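Farnesyl diphosphate synthase (Rhodobacter capsulatus, PDB 3M0G) probably condenses isopentenyl diphosphate with allylic diphosphates such as farnesyl diphosphate, in a magnesium-dependent step of isoprenoid biosynthesis. Local coordinates at residues Ala159-Ile172 / Lys240-Ala252. Sequence-based numbering, arbitrary orientation.
Unlike the reference sequence in segment 240-252: Ala250 (reference Pro).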
loop_
_atom_site.group_PDB
_atom_site.type_symbol
_atom_site.label_atom_id
_atom_site.label_comp_id
_atom_site.label_asym_id
_atom_site.label_seq_id
_atom_site.Cartn_x
_atom_site.Cartn_y
_atom_site.Cartn_z
ATOM N N ALA B 159 12.401 -2.394 -19.698
ATOM C CA ALA B 159 12.222 -2.722 -21.108
ATOM C C ALA B 159 12.282 -1.491 -22.020
ATOM O O ALA B 159 12.795 -1.588 -23.133
ATOM C CB ALA B 159 10.905 -3.480 -21.318
ATOM N N GLU B 160 11.779 -0.348 -21.535
ATOM C CA GLU B 160 11.651 0.894 -22.325
ATOM C C GLU B 160 12.974 1.480 -22.796
ATOM O O GLU B 160 13.011 2.257 -23.759
ATOM C CB GLU B 160 10.903 1.981 -21.543
ATOM C CG GLU B 160 9.418 1.708 -21.280
ATOM C CD GLU B 160 8.609 1.430 -22.548
ATOM O OE1 GLU B 160 8.829 2.113 -23.576
ATOM O OE2 GLU B 160 7.735 0.535 -22.497
ATOM N N THR B 161 14.036 1.123 -22.076
ATOM C CA THR B 161 15.399 1.523 -22.372
ATOM C C THR B 161 16.040 0.490 -23.298
ATOM O O THR B 161 16.289 0.774 -24.473
ATOM C CB THR B 161 16.234 1.635 -21.064
ATOM O OG1 THR B 161 15.826 2.792 -20.328
ATOM C CG2 THR B 161 17.729 1.738 -21.354
ATOM N N ALA B 162 16.271 -0.710 -22.754
ATOM C CA ALA B 162 17.018 -1.798 -23.395
ATOM C C ALA B 162 17.090 -1.784 -24.931
ATOM O O ALA B 162 16.080 -1.614 -25.625
ATOM C CB ALA B 162 16.510 -3.149 -22.895
ATOM N N ALA B 163 18.304 -1.985 -25.438
ATOM C CA ALA B 163 18.572 -2.014 -26.877
ATOM C C ALA B 163 18.686 -3.441 -27.416
ATOM O O ALA B 163 19.413 -3.704 -28.381
ATOM C CB ALA B 163 19.836 -1.243 -27.184
ATOM N N VAL B 164 17.994 -4.355 -26.745
ATOM C CA VAL B 164 17.790 -5.720 -27.200
ATOM C C VAL B 164 16.306 -5.972 -26.886
ATOM O O VAL B 164 15.932 -6.000 -25.711
ATOM C CB VAL B 164 18.690 -6.714 -26.423
ATOM C CG1 VAL B 164 18.367 -8.139 -26.785
ATOM C CG2 VAL B 164 20.192 -6.440 -26.680
ATOM N N PRO B 165 15.449 -6.114 -27.919
ATOM C CA PRO B 165 14.004 -6.238 -27.621
ATOM C C PRO B 165 13.695 -7.464 -26.751
ATOM O O PRO B 165 14.467 -8.427 -26.770
ATOM C CB PRO B 165 13.365 -6.393 -29.003
ATOM C CG PRO B 165 14.394 -5.897 -29.979
ATOM C CD PRO B 165 15.728 -6.171 -29.366
ATOM N N LEU B 166 12.575 -7.434 -26.009
ATOM C CA LEU B 166 12.214 -8.562 -25.148
ATOM C C LEU B 166 11.715 -9.754 -25.961
ATOM O O LEU B 166 11.120 -9.592 -27.026
ATOM C CB LEU B 166 11.162 -8.192 -24.080
ATOM C CG LEU B 166 11.417 -7.097 -23.039
ATOM C CD1 LEU B 166 10.368 -7.178 -21.932
ATOM C CD2 LEU B 166 12.840 -7.098 -22.445
ATOM N N THR B 167 11.961 -10.947 -25.426
ATOM C CA THR B 167 11.456 -12.172 -26.012
ATOM C C THR B 167 10.012 -12.383 -25.594
ATOM O O THR B 167 9.498 -11.731 -24.647
ATOM C CB THR B 167 12.243 -13.409 -25.561
ATOM O OG1 THR B 167 12.056 -13.614 -24.149
ATOM C CG2 THR B 167 13.729 -13.251 -25.875
ATOM N N LEU B 168 9.373 -13.329 -26.269
ATOM C CA LEU B 168 7.993 -13.646 -25.951
ATOM C C LEU B 168 7.869 -14.003 -24.471
ATOM O O LEU B 168 6.999 -13.484 -23.774
ATOM C CB LEU B 168 7.466 -14.782 -26.835
ATOM C CG LEU B 168 6.019 -15.197 -26.554
ATOM C CD1 LEU B 168 5.053 -14.053 -26.757
ATOM C CD2 LEU B 168 5.624 -16.407 -27.411
ATOM N N ASP B 169 8.760 -14.874 -24.005
ATOM C CA ASP B 169 8.749 -15.321 -22.624
ATOM C C ASP B 169 8.888 -14.150 -21.640
ATOM O O ASP B 169 8.180 -14.100 -20.631
ATOM C CB ASP B 169 9.798 -16.410 -22.404
ATOM C CG ASP B 169 9.428 -17.723 -23.081
ATOM O OD1 ASP B 169 8.250 -17.886 -23.470
ATOM O OD2 ASP B 169 10.316 -18.593 -23.237
ATOM N N GLU B 170 9.777 -13.205 -21.961
ATOM C CA GLU B 170 9.907 -11.969 -21.180
ATOM C C GLU B 170 8.665 -11.067 -21.162
ATOM O O GLU B 170 8.229 -10.648 -20.075
ATOM C CB GLU B 170 11.192 -11.201 -21.549
ATOM C CG GLU B 170 12.446 -11.968 -21.116
ATOM C CD GLU B 170 13.715 -11.594 -21.875
ATOM O OE1 GLU B 170 14.801 -11.912 -21.354
ATOM O OE2 GLU B 170 13.647 -11.014 -22.983
ATOM N N ILE B 171 8.083 -10.765 -22.325
ATOM C CA ILE B 171 6.880 -9.918 -22.339
ATOM C C ILE B 171 5.650 -10.578 -21.697
ATOM O O ILE B 171 4.766 -9.868 -21.201
ATOM C CB ILE B 171 6.528 -9.234 -23.726
ATOM C CG1 ILE B 171 5.958 -10.225 -24.741
ATOM C CG2 ILE B 171 7.706 -8.439 -24.278
ATOM C CD1 ILE B 171 5.191 -9.528 -25.897
ATOM N N ILE B 172 5.606 -11.917 -21.689
ATOM C CA ILE B 172 4.561 -12.686 -20.981
ATOM C C ILE B 172 4.720 -12.521 -19.453
ATOM O O ILE B 172 3.753 -12.271 -18.742
ATOM C CB ILE B 172 4.578 -14.224 -21.366
ATOM C CG1 ILE B 172 3.990 -14.464 -22.757
ATOM C CG2 ILE B 172 3.783 -15.058 -20.379
ATOM C CD1 ILE B 172 4.372 -15.821 -23.356
ATOM N N LYS B 240 10.815 -1.603 -29.528
ATOM C CA LYS B 240 10.264 -2.263 -28.337
ATOM C C LYS B 240 9.217 -3.311 -28.703
ATOM O O LYS B 240 8.216 -3.011 -29.363
ATOM C CB LYS B 240 9.657 -1.239 -27.377
ATOM C CG LYS B 240 9.197 -1.836 -26.060
ATOM C CD LYS B 240 8.072 -1.034 -25.443
ATOM C CE LYS B 240 7.425 -1.803 -24.296
ATOM N NZ LYS B 240 8.378 -2.017 -23.157
ATOM N N ALA B 241 9.449 -4.538 -28.244
ATOM C CA ALA B 241 8.588 -5.670 -28.558
ATOM C C ALA B 241 7.185 -5.580 -27.944
ATOM O O ALA B 241 7.008 -5.239 -26.764
ATOM C CB ALA B 241 9.269 -6.973 -28.155
ATOM N N THR B 242 6.195 -5.884 -28.774
ATOM C CA THR B 242 4.797 -5.955 -28.358
ATOM C C THR B 242 4.267 -7.295 -28.817
ATOM O O THR B 242 4.981 -8.040 -29.479
ATOM C CB THR B 242 3.964 -4.862 -29.039
ATOM O OG1 THR B 242 3.901 -5.127 -30.442
ATOM C CG2 THR B 242 4.561 -3.481 -28.805
ATOM N N PHE B 243 3.008 -7.599 -28.510
ATOM C CA PHE B 243 2.404 -8.819 -29.036
ATOM C C PHE B 243 2.201 -8.771 -30.564
ATOM O O PHE B 243 2.232 -9.810 -31.234
ATOM C CB PHE B 243 1.141 -9.197 -28.242
ATOM C CG PHE B 243 1.451 -9.624 -26.824
ATOM C CD1 PHE B 243 1.871 -10.922 -26.556
ATOM C CD2 PHE B 243 1.388 -8.714 -25.774
ATOM C CE1 PHE B 243 2.199 -11.325 -25.270
ATOM C CE2 PHE B 243 1.711 -9.101 -24.474
ATOM C CZ PHE B 243 2.116 -10.414 -24.218
ATOM N N VAL B 244 2.049 -7.569 -31.116
ATOM C CA VAL B 244 1.977 -7.415 -32.570
ATOM C C VAL B 244 3.351 -7.623 -33.227
ATOM O O VAL B 244 3.473 -8.345 -34.224
ATOM C CB VAL B 244 1.386 -6.041 -32.996
ATOM C CG1 VAL B 244 1.298 -5.942 -34.516
ATOM C CG2 VAL B 244 0.015 -5.831 -32.389
ATOM N N SER B 245 4.385 -6.990 -32.687
ATOM C CA SER B 245 5.722 -7.198 -33.229
ATOM C C SER B 245 6.170 -8.669 -33.065
ATOM O O SER B 245 6.746 -9.252 -33.984
ATOM C CB SER B 245 6.742 -6.222 -32.625
ATOM O OG SER B 245 7.074 -6.577 -31.302
ATOM N N LEU B 246 5.860 -9.286 -31.917
ATOM C CA LEU B 246 6.235 -10.692 -31.718
ATOM C C LEU B 246 5.382 -11.708 -32.473
ATOM O O LEU B 246 5.916 -12.646 -33.061
ATOM C CB LEU B 246 6.327 -11.047 -30.234
ATOM C CG LEU B 246 7.479 -10.429 -29.441
ATOM C CD1 LEU B 246 7.261 -10.637 -27.953
ATOM C CD2 LEU B 246 8.815 -10.996 -29.863
ATOM N N LEU B 247 4.068 -11.532 -32.470
ATOM C CA LEU B 247 3.171 -12.540 -33.047
ATOM C C LEU B 247 2.687 -12.234 -34.460
ATOM O O LEU B 247 2.229 -13.125 -35.167
ATOM C CB LEU B 247 1.983 -12.812 -32.120
ATOM C CG LEU B 247 2.281 -13.326 -30.701
ATOM C CD1 LEU B 247 1.032 -13.281 -29.817
ATOM C CD2 LEU B 247 2.857 -14.747 -30.724
ATOM N N GLY B 248 2.813 -10.984 -34.881
ATOM C CA GLY B 248 2.223 -10.538 -36.145
ATOM C C GLY B 248 0.859 -9.982 -35.787
ATOM O O GLY B 248 0.337 -10.286 -34.724
ATOM N N LEU B 249 0.288 -9.158 -36.658
ATOM C CA LEU B 249 -1.036 -8.584 -36.406
ATOM C C LEU B 249 -2.121 -9.651 -36.411
ATOM O O LEU B 249 -2.880 -9.760 -35.448
ATOM C CB LEU B 249 -1.362 -7.455 -37.402
ATOM C CG LEU B 249 -2.691 -6.703 -37.195
ATOM C CD1 LEU B 249 -2.955 -6.396 -35.718
ATOM C CD2 LEU B 249 -2.736 -5.408 -38.041
ATOM N N ALA B 250 -2.187 -10.441 -37.484
ATOM C CA ALA B 250 -3.137 -11.548 -37.555
ATOM C C ALA B 250 -2.825 -12.582 -36.473
ATOM O O ALA B 250 -3.730 -13.176 -35.902
ATOM C CB ALA B 250 -3.133 -12.190 -38.943
ATOM N N GLY B 251 -1.540 -12.759 -36.173
ATOM C CA GLY B 251 -1.114 -13.689 -35.121
ATOM C C GLY B 251 -1.529 -13.236 -33.730
ATOM O O GLY B 251 -1.899 -14.059 -32.893
ATOM N N ALA B 252 -1.487 -11.925 -33.487
ATOM C CA ALA B 252 -1.919 -11.380 -32.187
ATOM C C ALA B 252 -3.411 -11.552 -32.025
ATOM O O ALA B 252 -3.876 -11.958 -30.949
ATOM C CB ALA B 252 -1.559 -9.931 -32.046
HETATM O O HOH W 1 11.100 -4.701 -26.094
#
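With CG1 of Ile171 lodged between its backbone N and carbonyl carbon (chi1 74°) and the chain then extended, CD1 is carried over the Phe243 ring. Ile171 CD1 sits above the centre of the Phe243 ring, 3.5 Å from its centroid and 8° off the normal, a CH-pi contact. Ile172 CG1 lies near the plane of this ring at its edge, and Leu168 CD1 comes obliquely to 4.2 Å from Phe243 CE1. Leu246 closes the apolar patch, its CD1 lying 3.7 Å from Leu168 CA. Were Phe243 replaced by an alanine, Ile171 CD1 would probably lose the aromatic face it lies on, leaving a gap beside Leu168 and Ile172. Next to this patch, Ala241 CB rests 3.4 Å from Leu166 O, and one water accepts from both Leu166 N and Ala241 N, joining the two loops. Farther out, the extended Lys240 chain bends at its end to bring NZ 2.7 Å from Glu160 OE2, a salt bridge entered from above the carboxylate plane; Asp156 is a second acidic partner of NZ. Capping boxes, Thr167 with Glu170 and Thr242 with Ser245, start both helices. Within the all-helical polyprenyl synthetase fold, the contact thus packs the start of helix 168-194 against the short, nearly antiparallel helix 243-247, while Leu210, Gln213 and Ile214 of helix 199-219 also touch Phe243, and the lysine ties in the end of helix 149-159.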